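Local coordinates for protein putative phosphosugar isomerase (Clostridium difficile, PDB 3G68) that is a double-SIS-domain protein that probably binds phosphosugars and may act as a sugar-phosphate isomerase related to glucosamine-6-phosphate synthase, at residues I37-S42 with I62-M67; G49-P54 with S217-D222; N83-G88 with K111-A116. One frame throughout, in Å; residues are numbered along the deposited sequence.

Contact 1: I37-S42 with I62-M67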
ATOM      1  N   ILE B  37       9.085 -56.542  18.996  1.00 19.92           N
ATOM      2  CA  ILE B  37       7.910 -55.923  19.567  1.00 17.02           C
ATOM      3  C   ILE B  37       6.695 -56.811  19.249  1.00 16.99           C
ATOM      4  O   ILE B  37       6.501 -57.213  18.111  1.00 18.12           O
ATOM      5  CB  ILE B  37       7.681 -54.515  18.994  1.00 16.49           C
ATOM      6  CG1 ILE B  37       8.770 -53.563  19.488  1.00 18.36           C
ATOM      7  CG2 ILE B  37       6.329 -53.995  19.437  1.00 15.84           C
ATOM      8  CD1 ILE B  37       8.784 -52.209  18.754  1.00 16.34           C
ATOM      9  N   ILE B  38       5.921 -57.131  20.279  1.00 16.96           N
ATOM     10  CA  ILE B  38       4.667 -57.827  20.157  1.00 18.34           C
ATOM     11  C   ILE B  38       3.595 -56.832  20.624  1.00 17.52           C
ATOM     12  O   ILE B  38       3.731 -56.235  21.703  1.00 17.94           O
ATOM     13  CB  ILE B  38       4.617 -59.103  21.039  1.00 17.39           C
ATOM     14  CG1 ILE B  38       5.704 -60.111  20.605  1.00 18.58           C
ATOM     15  CG2 ILE B  38       3.241 -59.716  20.967  1.00 20.60           C
ATOM     16  CD1 ILE B  38       5.966 -61.262  21.621  1.00 19.30           C
ATOM     17  N   ILE B  39       2.584 -56.599  19.787  1.00 17.54           N
ATOM     18  CA  ILE B  39       1.454 -55.751  20.144  1.00 17.27           C
ATOM     19  C   ILE B  39       0.281 -56.682  20.383  1.00 17.87           C
ATOM     20  O   ILE B  39      -0.016 -57.491  19.513  1.00 16.16           O
ATOM     21  CB  ILE B  39       1.067 -54.783  19.018  1.00 17.67           C
ATOM     22  CG1 ILE B  39       2.242 -53.903  18.601  1.00 15.05           C
ATOM     23  CG2 ILE B  39      -0.121 -53.951  19.467  1.00 20.72           C
ATOM     24  CD1 ILE B  39       2.024 -53.219  17.240  1.00 19.57           C
ATOM     25  N   THR B  40      -0.369 -56.590  21.545  1.00 18.41           N
ATOM     26  CA  THR B  40      -1.496 -57.470  21.850  1.00 19.18           C
ATOM     27  C   THR B  40      -2.639 -56.745  22.544  1.00 19.61           C
ATOM     28  O   THR B  40      -2.417 -55.834  23.346  1.00 20.06           O
ATOM     29  CB  THR B  40      -1.064 -58.738  22.684  1.00 18.56           C
ATOM     30  OG1 THR B  40      -2.159 -59.662  22.754  1.00 19.05           O
ATOM     31  CG2 THR B  40      -0.637 -58.383  24.103  1.00 17.62           C
ATOM     32  N   GLY B  41      -3.860 -57.159  22.199  1.00 18.03           N
ATOM     33  CA  GLY B  41      -5.106 -56.650  22.785  1.00 17.57           C
ATOM     34  C   GLY B  41      -6.315 -57.353  22.175  1.00 17.96           C
ATOM     35  O   GLY B  41      -6.166 -58.128  21.225  1.00 18.36           O
ATOM     36  N   SER B  42      -7.513 -57.060  22.682  1.00 17.81           N
ATOM     37  CA  SER B  42      -8.744 -57.653  22.192  1.00 18.46           C
ATOM     38  C   SER B  42      -9.535 -56.671  21.329  1.00 17.39           C
ATOM     39  O   SER B  42      -9.356 -55.468  21.432  1.00 16.44           O
ATOM     40  CB  SER B  42      -9.627 -58.086  23.364  1.00 19.50           C
ATOM     41  OG  SER B  42      -8.895 -58.883  24.261  1.00 25.04           O
ATOM     42  N   ILE B  62      13.455 -54.426  13.769  1.00 22.29           N
ATOM     43  CA  ILE B  62      13.218 -55.526  14.659  1.00 22.52           C
ATOM     44  C   ILE B  62      11.862 -56.059  14.229  1.00 23.29           C
ATOM     45  O   ILE B  62      11.047 -55.307  13.679  1.00 22.47           O
ATOM     46  CB  ILE B  62      13.226 -55.080  16.166  1.00 22.84           C
ATOM     47  CG1 ILE B  62      12.258 -53.925  16.449  1.00 25.33           C
ATOM     48  CG2 ILE B  62      14.633 -54.637  16.604  1.00 22.76           C
ATOM     49  CD1 ILE B  62      11.969 -53.751  17.904  1.00 23.86           C
ATOM     50  N   ASP B  63      11.614 -57.332  14.454  1.00 23.82           N
ATOM     51  CA  ASP B  63      10.305 -57.880  14.141  1.00 24.44           C
ATOM     52  C   ASP B  63       9.249 -57.215  14.986  1.00 22.24           C
ATOM     53  O   ASP B  63       9.437 -57.023  16.190  1.00 21.11           O
ATOM     54  CB  ASP B  63      10.230 -59.386  14.423  1.00 26.73           C
ATOM     55  CG  ASP B  63      10.844 -60.232  13.332  1.00 34.04           C
ATOM     56  OD1 ASP B  63      11.030 -61.434  13.603  1.00 43.99           O
ATOM     57  OD2 ASP B  63      11.123 -59.729  12.221  1.00 41.65           O
ATOM     58  N   VAL B  64       8.147 -56.858  14.330  1.00 21.66           N
ATOM     59  CA  VAL B  64       6.984 -56.294  14.970  1.00 20.58           C
ATOM     60  C   VAL B  64       5.868 -57.232  14.564  1.00 20.16           C
ATOM     61  O   VAL B  64       5.631 -57.453  13.371  1.00 18.78           O
ATOM     62  CB  VAL B  64       6.645 -54.880  14.496  1.00 20.27           C
ATOM     63  CG1 VAL B  64       5.485 -54.332  15.319  1.00 18.67           C
ATOM     64  CG2 VAL B  64       7.871 -53.991  14.617  1.00 18.51           C
ATOM     65  N   VAL B  65       5.207 -57.805  15.554  1.00 20.33           N
ATOM     66  CA  VAL B  65       4.124 -58.730  15.269  1.00 21.43           C
ATOM     67  C   VAL B  65       2.961 -58.358  16.153  1.00 21.23           C
ATOM     68  O   VAL B  65       3.127 -57.670  17.170  1.00 21.73           O
ATOM     69  CB  VAL B  65       4.576 -60.192  15.452  1.00 22.69           C
ATOM     70  CG1 VAL B  65       5.746 -60.498  14.490  1.00 25.78           C
ATOM     71  CG2 VAL B  65       4.993 -60.440  16.868  1.00 18.21           C
ATOM     72  N   LYS B  66       1.762 -58.712  15.709  1.00 18.55           N
ATOM     73  CA  LYS B  66       0.585 -58.475  16.523  1.00 18.87           C
ATOM     74  C   LYS B  66      -0.059 -59.818  16.788  1.00 20.55           C
ATOM     75  O   LYS B  66      -0.011 -60.711  15.939  1.00 19.97           O
ATOM     76  CB  LYS B  66      -0.401 -57.466  15.891  1.00 18.18           C
ATOM     77  CG  LYS B  66      -1.371 -57.961  14.856  1.00 19.13           C
ATOM     78  CD  LYS B  66      -0.742 -58.309  13.539  1.00 20.36           C
ATOM     79  CE  LYS B  66      -1.715 -59.139  12.721  1.00 19.93           C
ATOM     80  NZ  LYS B  66      -1.036 -59.576  11.478  1.00 31.07           N
HETATM   81  N   MSE B  67      -0.704 -59.933  17.936  1.00 22.15           N
HETATM   82  CA  MSE B  67      -1.315 -61.181  18.334  1.00 24.95           C
HETATM   83  C   MSE B  67      -2.513 -60.988  19.223  1.00 22.38           C
HETATM   84  O   MSE B  67      -2.514 -60.105  20.074  1.00 22.92           O
HETATM   85  CB  MSE B  67      -0.297 -61.989  19.160  1.00 24.98           C
HETATM   86  CG  MSE B  67       1.028 -62.260  18.494  1.00 26.06           C
HETATM   87 SE   MSE B  67       2.177 -63.185  19.762  0.75 34.84          SE
HETATM   88  CE  MSE B  67       3.906 -63.208  18.793  1.00 32.98           C
TER
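I37-S42 and I62-M67 pair as parallel strands at the edge of the first SIS sheet, the two ends of a beta-alpha-beta unit whose crossover is helix 43-59. The short segments run 22° apart, and I37 and I39 each give N-H and C=O to the partner strand: I37 N reaches D63 O at 2.9 Å, V65 N returns to I37 O, I39 N meets V65 O, and M67 N closes on I39 O at 3.0 Å. T40 adds a side-chain bond beyond this ladder. Swung away from its own N (chi1 -170°), the hydroxyl points across to the partner strand, and OG1 donates to M67 O at 2.7 Å from well above the carbonyl plane.

On the face of I38, CG1 lies alongside V65 CG2 at 3.8 Å, both side chains pointing the same way. The extended M67, a selenomethionine, crosses I38 at a slant and sets SE 3.8 Å from I38 CG2, with CE near CG1 and CD1. On the other face I62 CD1 touches I37 CG1 at 3.6 Å, and I39 CD1 meets V64 CG1 at 4.1 Å.

L56 of helix 43-59 packs on I39 and V64, while I161 and L154 of helix 145-165 cover I37 and I39. Along its other edge, strand 36-40 is hydrogen-bonded to strand 84-90, leaving 63-67 outermost within this chain.

Contact 2: G49-P54 with S217-D222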
ATOM      1  N   GLY B  49      -3.434 -52.814  16.404  1.00 13.35           N
ATOM      2  CA  GLY B  49      -2.214 -53.564  16.100  1.00 14.09           C
ATOM      3  C   GLY B  49      -2.181 -54.131  14.683  1.00 13.55           C
ATOM      4  O   GLY B  49      -1.174 -54.019  13.971  1.00 14.41           O
ATOM      5  N   VAL B  50      -3.287 -54.708  14.243  1.00 11.58           N
ATOM      6  CA  VAL B  50      -3.367 -55.225  12.885  1.00 10.88           C
ATOM      7  C   VAL B  50      -3.087 -54.106  11.878  1.00 12.84           C
ATOM      8  O   VAL B  50      -2.346 -54.278  10.915  1.00 12.02           O
ATOM      9  CB  VAL B  50      -4.767 -55.820  12.581  1.00 11.86           C
ATOM     10  CG1 VAL B  50      -4.866 -56.269  11.136  1.00  8.94           C
ATOM     11  CG2 VAL B  50      -5.117 -56.959  13.516  1.00 13.89           C
ATOM     12  N   GLN B  51      -3.688 -52.945  12.111  1.00 12.72           N
ATOM     13  CA  GLN B  51      -3.569 -51.849  11.177  1.00 12.43           C
ATOM     14  C   GLN B  51      -2.187 -51.237  11.100  1.00 11.84           C
ATOM     15  O   GLN B  51      -1.718 -50.978   9.992  1.00 11.74           O
ATOM     16  CB  GLN B  51      -4.591 -50.737  11.491  1.00 12.76           C
ATOM     17  CG  GLN B  51      -4.539 -49.544  10.538  1.00 10.81           C
ATOM     18  CD  GLN B  51      -4.750 -49.941   9.104  1.00 13.38           C
ATOM     19  OE1 GLN B  51      -5.630 -50.783   8.787  1.00 11.82           O
ATOM     20  NE2 GLN B  51      -3.981 -49.339   8.215  1.00 11.08           N
ATOM     21  N   VAL B  52      -1.551 -51.017  12.249  1.00 13.34           N
ATOM     22  CA  VAL B  52      -0.260 -50.311  12.315  1.00 13.71           C
ATOM     23  C   VAL B  52       0.971 -51.229  12.195  1.00 15.44           C
ATOM     24  O   VAL B  52       2.034 -50.777  11.783  1.00 14.27           O
ATOM     25  CB  VAL B  52      -0.189 -49.465  13.600  1.00 13.58           C
ATOM     26  CG1 VAL B  52       1.111 -48.701  13.705  1.00 14.80           C
ATOM     27  CG2 VAL B  52      -1.400 -48.498  13.596  1.00 12.23           C
ATOM     28  N   GLN B  53       0.816 -52.514  12.500  1.00 16.28           N
ATOM     29  CA  GLN B  53       1.943 -53.440  12.374  1.00 17.05           C
ATOM     30  C   GLN B  53       2.713 -53.323  11.051  1.00 16.49           C
ATOM     31  O   GLN B  53       3.951 -53.315  11.084  1.00 17.51           O
ATOM     32  CB  GLN B  53       1.535 -54.891  12.687  1.00 17.35           C
ATOM     33  CG  GLN B  53       2.691 -55.899  12.582  1.00 18.39           C
ATOM     34  CD  GLN B  53       2.986 -56.347  11.154  1.00 22.62           C
ATOM     35  OE1 GLN B  53       2.098 -56.382  10.306  1.00 28.87           O
ATOM     36  NE2 GLN B  53       4.235 -56.749  10.901  1.00 25.00           N
ATOM     37  N   PRO B  54       2.018 -53.261   9.897  1.00 17.07           N
ATOM     38  CA  PRO B  54       2.807 -53.120   8.670  1.00 17.25           C
ATOM     39  C   PRO B  54       3.693 -51.872   8.668  1.00 17.23           C
ATOM     40  O   PRO B  54       4.876 -51.951   8.338  1.00 16.14           O
ATOM     41  CB  PRO B  54       1.755 -53.050   7.562  1.00 16.47           C
ATOM     42  CG  PRO B  54       0.571 -53.773   8.118  1.00 16.34           C
ATOM     43  CD  PRO B  54       0.577 -53.366   9.584  1.00 19.08           C
ATOM     44  N   SER B 217      -5.325 -54.676   1.433  1.00 10.08           N
ATOM     45  CA  SER B 217      -4.469 -55.129   2.539  1.00 10.22           C
ATOM     46  C   SER B 217      -3.874 -53.986   3.391  1.00 10.84           C
ATOM     47  O   SER B 217      -3.677 -54.157   4.590  1.00  9.47           O
ATOM     48  CB  SER B 217      -3.333 -56.046   2.038  1.00 12.66           C
ATOM     49  OG  SER B 217      -2.600 -55.458   0.982  1.00 10.06           O
ATOM     50  N   ASP B 218      -3.617 -52.829   2.782  1.00 10.62           N
ATOM     51  CA  ASP B 218      -3.052 -51.666   3.482  1.00 10.86           C
ATOM     52  C   ASP B 218      -3.975 -51.125   4.574  1.00 11.26           C
ATOM     53  O   ASP B 218      -3.485 -50.475   5.510  1.00 12.69           O
ATOM     54  CB  ASP B 218      -2.699 -50.526   2.507  1.00 10.31           C
ATOM     55  CG  ASP B 218      -1.572 -50.874   1.566  1.00 16.18           C
ATOM     56  OD1 ASP B 218      -0.770 -51.791   1.879  1.00 21.70           O
ATOM     57  OD2 ASP B 218      -1.486 -50.202   0.526  1.00 12.12           O
ATOM     58  N   ILE B 219      -5.281 -51.414   4.453  1.00 10.03           N
ATOM     59  CA  ILE B 219      -6.277 -51.015   5.432  1.00 10.72           C
ATOM     60  C   ILE B 219      -7.031 -52.239   6.003  1.00 10.98           C
ATOM     61  O   ILE B 219      -8.155 -52.134   6.452  1.00 10.39           O
ATOM     62  CB  ILE B 219      -7.220 -49.896   4.885  1.00 11.56           C
ATOM     63  CG1 ILE B 219      -7.855 -50.299   3.561  1.00 11.88           C
ATOM     64  CG2 ILE B 219      -6.412 -48.556   4.813  1.00  7.59           C
ATOM     65  CD1 ILE B 219      -9.081 -49.388   3.106  1.00 10.30           C
ATOM     66  N   TYR B 220      -6.371 -53.394   6.051  1.00 11.01           N
ATOM     67  CA  TYR B 220      -7.020 -54.597   6.581  1.00  9.16           C
ATOM     68  C   TYR B 220      -7.501 -54.437   8.051  1.00  9.58           C
ATOM     69  O   TYR B 220      -8.631 -54.749   8.367  1.00  9.81           O
ATOM     70  CB  TYR B 220      -6.087 -55.813   6.406  1.00 10.53           C
ATOM     71  CG  TYR B 220      -6.698 -57.098   6.898  1.00 10.46           C
ATOM     72  CD1 TYR B 220      -7.893 -57.555   6.375  1.00 14.85           C
ATOM     73  CD2 TYR B 220      -6.079 -57.842   7.904  1.00 10.09           C
ATOM     74  CE1 TYR B 220      -8.457 -58.735   6.828  1.00 17.58           C
ATOM     75  CE2 TYR B 220      -6.637 -59.003   8.383  1.00 11.42           C
ATOM     76  CZ  TYR B 220      -7.818 -59.453   7.843  1.00 14.66           C
ATOM     77  OH  TYR B 220      -8.370 -60.608   8.327  1.00 18.78           O
ATOM     78  N   GLY B 221      -6.672 -53.882   8.912  1.00  8.89           N
ATOM     79  CA  GLY B 221      -7.069 -53.653  10.316  1.00 10.12           C
ATOM     80  C   GLY B 221      -8.291 -52.738  10.380  1.00  9.99           C
ATOM     81  O   GLY B 221      -9.250 -53.033  11.097  1.00  8.40           O
ATOM     82  N   ASP B 222      -8.247 -51.626   9.641  1.00  9.44           N
ATOM     83  CA  ASP B 222      -9.411 -50.699   9.571  1.00 10.05           C
ATOM     84  C   ASP B 222     -10.667 -51.365   9.016  1.00  8.33           C
ATOM     85  O   ASP B 222     -11.768 -51.020   9.434  1.00  8.97           O
ATOM     86  CB  ASP B 222      -9.091 -49.465   8.728  1.00  8.36           C
ATOM     87  CG  ASP B 222      -8.101 -48.522   9.408  1.00 13.96           C
ATOM     88  OD1 ASP B 222      -8.025 -48.500  10.673  1.00 11.52           O
ATOM     89  OD2 ASP B 222      -7.439 -47.770   8.657  1.00 14.11           O
TER
HETATM   90  O   HOH W   1      -3.718 -53.969   8.164  1.00 23.14           O
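Q51 carries the contact between helix 43-59 and the 3-10 turn and first residues of helix 220-234, using both ends of its amide. OE1 accepts the backbone N-H of D222 at 2.9 Å, with the donor tilted 21° from the plane of the amide carbonyl. NE2 donates to D218 O at 3.0 Å; it lies in the plane of the D218 carbonyl, while that oxygen is slightly tilted from the Q51 amide plane. Two bonds to opposite ends of one flat group fix its rotation. CG stands anti to the backbone N and the chain then bends at chi2 (58°), which turns the amide along the first turn of the second helix. There it stacks on the D222 carboxylate, the planes 9° apart and Q51 CD 3.5 Å from D222 OD2.

The backbones also come close here: the CA atoms of Q51 and G221 are 4.0 Å apart. G221 has no side chain, and its CA lies directly against the backbone of helix 43-59. V50 lays CG1 over G221 CA at 3.5 Å and also touches Y220 CD2 at 3.8 Å. A water bridges the backbones, donating to V50 O at 3.1 Å and accepting from G221 N.

Farther out, the D222 carboxylate is held by K151 and Y147 of helix 145-165 through OD1 and by T311 through OD2, while D218 forms a salt bridge with K267. I219 occupies the N-cap position of helix 220-234. This glycine-centred close packing joins a helix of the first SIS-type half to one of the second, a buried interdomain seam in the double-SIS fold.

Contact 3: N83-G88 with K111-A116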
ATOM      1  N   ASN B  83      15.257 -58.710  25.109  1.00 30.81           N
ATOM      2  CA  ASN B  83      15.073 -57.600  24.187  1.00 30.83           C
ATOM      3  C   ASN B  83      13.684 -57.568  23.489  1.00 29.38           C
ATOM      4  O   ASN B  83      13.543 -56.911  22.462  1.00 28.71           O
ATOM      5  CB  ASN B  83      16.199 -57.633  23.132  1.00 31.82           C
ATOM      6  CG  ASN B  83      17.609 -57.595  23.752  1.00 37.02           C
ATOM      7  OD1 ASN B  83      17.857 -56.913  24.756  1.00 35.99           O
ATOM      8  ND2 ASN B  83      18.542 -58.318  23.129  1.00 42.26           N
ATOM      9  N   THR B  84      12.682 -58.253  24.049  1.00 27.22           N
ATOM     10  CA  THR B  84      11.331 -58.269  23.503  1.00 26.98           C
ATOM     11  C   THR B  84      10.411 -57.402  24.342  1.00 27.05           C
ATOM     12  O   THR B  84      10.277 -57.636  25.537  1.00 29.16           O
ATOM     13  CB  THR B  84      10.726 -59.696  23.487  1.00 26.76           C
ATOM     14  OG1 THR B  84      11.516 -60.524  22.634  1.00 27.60           O
ATOM     15  CG2 THR B  84       9.261 -59.667  22.980  1.00 25.28           C
ATOM     16  N   LEU B  85       9.772 -56.424  23.706  1.00 26.29           N
ATOM     17  CA  LEU B  85       8.804 -55.533  24.355  1.00 25.65           C
ATOM     18  C   LEU B  85       7.376 -55.977  23.990  1.00 24.56           C
ATOM     19  O   LEU B  85       7.016 -56.035  22.798  1.00 23.18           O
ATOM     20  CB  LEU B  85       9.015 -54.081  23.911  1.00 24.91           C
ATOM     21  CG  LEU B  85       8.009 -53.003  24.371  1.00 26.85           C
ATOM     22  CD1 LEU B  85       8.101 -52.773  25.882  1.00 23.16           C
ATOM     23  CD2 LEU B  85       8.175 -51.671  23.579  1.00 24.03           C
ATOM     24  N   VAL B  86       6.576 -56.312  25.001  1.00 24.59           N
ATOM     25  CA  VAL B  86       5.159 -56.631  24.768  1.00 25.26           C
ATOM     26  C   VAL B  86       4.365 -55.358  25.062  1.00 24.93           C
ATOM     27  O   VAL B  86       4.410 -54.822  26.183  1.00 26.58           O
ATOM     28  CB  VAL B  86       4.634 -57.803  25.618  1.00 25.89           C
ATOM     29  CG1 VAL B  86       3.136 -58.018  25.359  1.00 24.61           C
ATOM     30  CG2 VAL B  86       5.410 -59.049  25.296  1.00 26.23           C
ATOM     31  N   VAL B  87       3.678 -54.856  24.043  1.00 24.28           N
ATOM     32  CA  VAL B  87       2.841 -53.682  24.189  1.00 23.03           C
ATOM     33  C   VAL B  87       1.393 -54.162  24.324  1.00 23.39           C
ATOM     34  O   VAL B  87       0.793 -54.630  23.353  1.00 22.42           O
ATOM     35  CB  VAL B  87       2.983 -52.714  23.015  1.00 22.23           C
ATOM     36  CG1 VAL B  87       2.161 -51.466  23.278  1.00 19.06           C
ATOM     37  CG2 VAL B  87       4.454 -52.338  22.770  1.00 24.46           C
ATOM     38  N   GLY B  88       0.868 -54.071  25.546  1.00 23.06           N
ATOM     39  CA  GLY B  88      -0.524 -54.386  25.835  1.00 22.70           C
ATOM     40  C   GLY B  88      -1.381 -53.157  25.536  1.00 21.80           C
ATOM     41  O   GLY B  88      -1.104 -52.066  26.046  1.00 22.63           O
ATOM     42  N   LYS B 111      10.081 -57.016  28.323  1.00 26.65           N
ATOM     43  CA  LYS B 111       9.780 -55.662  28.791  1.00 26.52           C
ATOM     44  C   LYS B 111       8.290 -55.421  28.493  1.00 25.63           C
ATOM     45  O   LYS B 111       7.783 -55.907  27.482  1.00 25.57           O
ATOM     46  CB  LYS B 111      10.679 -54.659  28.085  1.00 27.53           C
ATOM     47  CG  LYS B 111      12.131 -54.817  28.501  1.00 27.72           C
ATOM     48  CD  LYS B 111      13.062 -54.012  27.662  1.00 31.61           C
ATOM     49  CE  LYS B 111      14.477 -54.063  28.230  1.00 32.87           C
ATOM     50  NZ  LYS B 111      15.395 -53.148  27.488  1.00 36.84           N
ATOM     51  N   ILE B 112       7.590 -54.731  29.393  1.00 23.24           N
ATOM     52  CA  ILE B 112       6.154 -54.529  29.268  1.00 22.18           C
ATOM     53  C   ILE B 112       5.797 -53.051  29.133  1.00 22.20           C
ATOM     54  O   ILE B 112       6.275 -52.199  29.907  1.00 23.37           O
ATOM     55  CB  ILE B 112       5.402 -55.089  30.492  1.00 21.50           C
ATOM     56  CG1 ILE B 112       5.782 -56.557  30.766  1.00 19.26           C
ATOM     57  CG2 ILE B 112       3.885 -54.962  30.316  1.00 21.85           C
ATOM     58  CD1 ILE B 112       5.518 -57.551  29.610  1.00 19.35           C
ATOM     59  N   ALA B 113       4.960 -52.754  28.149  1.00 20.43           N
ATOM     60  CA  ALA B 113       4.445 -51.409  27.936  1.00 17.96           C
ATOM     61  C   ALA B 113       2.930 -51.498  27.884  1.00 18.68           C
ATOM     62  O   ALA B 113       2.384 -52.522  27.420  1.00 17.48           O
ATOM     63  CB  ALA B 113       5.008 -50.815  26.657  1.00 18.42           C
ATOM     64  N   SER B 114       2.259 -50.454  28.376  1.00 18.44           N
ATOM     65  CA  SER B 114       0.804 -50.373  28.349  1.00 18.66           C
ATOM     66  C   SER B 114       0.315 -49.174  27.513  1.00 18.60           C
ATOM     67  O   SER B 114       0.978 -48.146  27.439  1.00 18.36           O
ATOM     68  CB  SER B 114       0.219 -50.299  29.770  1.00 19.60           C
ATOM     69  OG  SER B 114       0.760 -49.212  30.527  1.00 21.27           O
HETATM   70  N   MSE B 115      -0.833 -49.345  26.853  1.00 17.04           N
HETATM   71  CA  MSE B 115      -1.496 -48.270  26.132  1.00 17.51           C
HETATM   72  C   MSE B 115      -2.975 -48.309  26.461  1.00 18.28           C
HETATM   73  O   MSE B 115      -3.778 -48.959  25.779  1.00 19.36           O
HETATM   74  CB  MSE B 115      -1.243 -48.363  24.625  1.00 17.90           C
HETATM   75  CG  MSE B 115       0.202 -48.148  24.249  1.00 19.50           C
HETATM   76 SE   MSE B 115       0.361 -47.692  22.341  0.75 20.68          SE
HETATM   77  CE  MSE B 115       2.361 -47.261  22.267  1.00 12.98           C
ATOM     78  N   ALA B 116      -3.306 -47.683  27.577  1.00 18.93           N
ATOM     79  CA  ALA B 116      -4.675 -47.540  28.028  1.00 19.03           C
ATOM     80  C   ALA B 116      -5.124 -46.103  27.770  1.00 19.33           C
ATOM     81  O   ALA B 116      -4.290 -45.182  27.673  1.00 17.31           O
ATOM     82  CB  ALA B 116      -4.775 -47.895  29.509  1.00 18.47           C
TER
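L85, V87 and A113 form the apolar centre of this parallel strand pair, all on one face of the sheet. L85 stands with CG anti to the backbone N (chi1 174°), and its CD1 reaches over the neighbouring strand to A113 CB at 3.7 Å, passing K111 CB at 3.9 Å. V87 touches the same A113 methyl with CG2, while its other branch, CG1, crosses the selenomethionine M115 near CG at 4.0 Å. The small A113 methyl is thus met by both larger side chains from the neighbouring strand. On the opposite face I112 bends at its second torsion (chi2 -59°) and brings CD1 to V86 CB at 4.1 Å. G88, lacking a side chain, is the last residue of its strand in this pairing, opposite S114.

Between the two faces runs a parallel ladder of five backbone bonds. K111 N donates to T84 O, V86 N to K111 O at 2.8 Å, A113 N to V86 O, G88 N to A113 O, and M115 N to G88 O at 2.9 Å. The last is the most bent at hydrogen, 142°.

At the polar edge, the K111 chain extends from the L85 face toward N33 O, where NZ makes a weak hydrogen bond. S114 OG is hydrogen-bonded to D124 OD1, T84 OG1 to N81 OD1, and the backbone N of I112 to D128 OD2.

Strand 36-40 flanks 84-90 and strand 129-130 lies beyond 111-116, so both strands of this pair are interior to the sheet. Helix 96-107, the crossover from strand 84-90 to strand 111-116, covers V86 and I112 through A105, and helix 145-165 packs N153, L154 and L157 against M115 on the opposite face.

Contacts 1 and 3 lie in one parallel sheet, their centres about 9 Å apart, joined where strands 36-40 and 84-90 pair side by side: I38 and T40 are hydrogen-bonded to V87. They follow in series along the chain, each closing its own beta-alpha-beta unit of a flavodoxin-like sheet, as in SIS domains. Contact 2, centred about 12 Å from contact 1 and 19 Å from contact 3, uses the crossover helix 43-59 of contact 1, where Q53 reaches V64 O. Along the chain contact 3 is nested inside the loop closed by contact 2, whereas contacts 1 and 2 alternate. Contacts 1 and 3 build the first sheet; contact 2 ties its crossover helix to the second half.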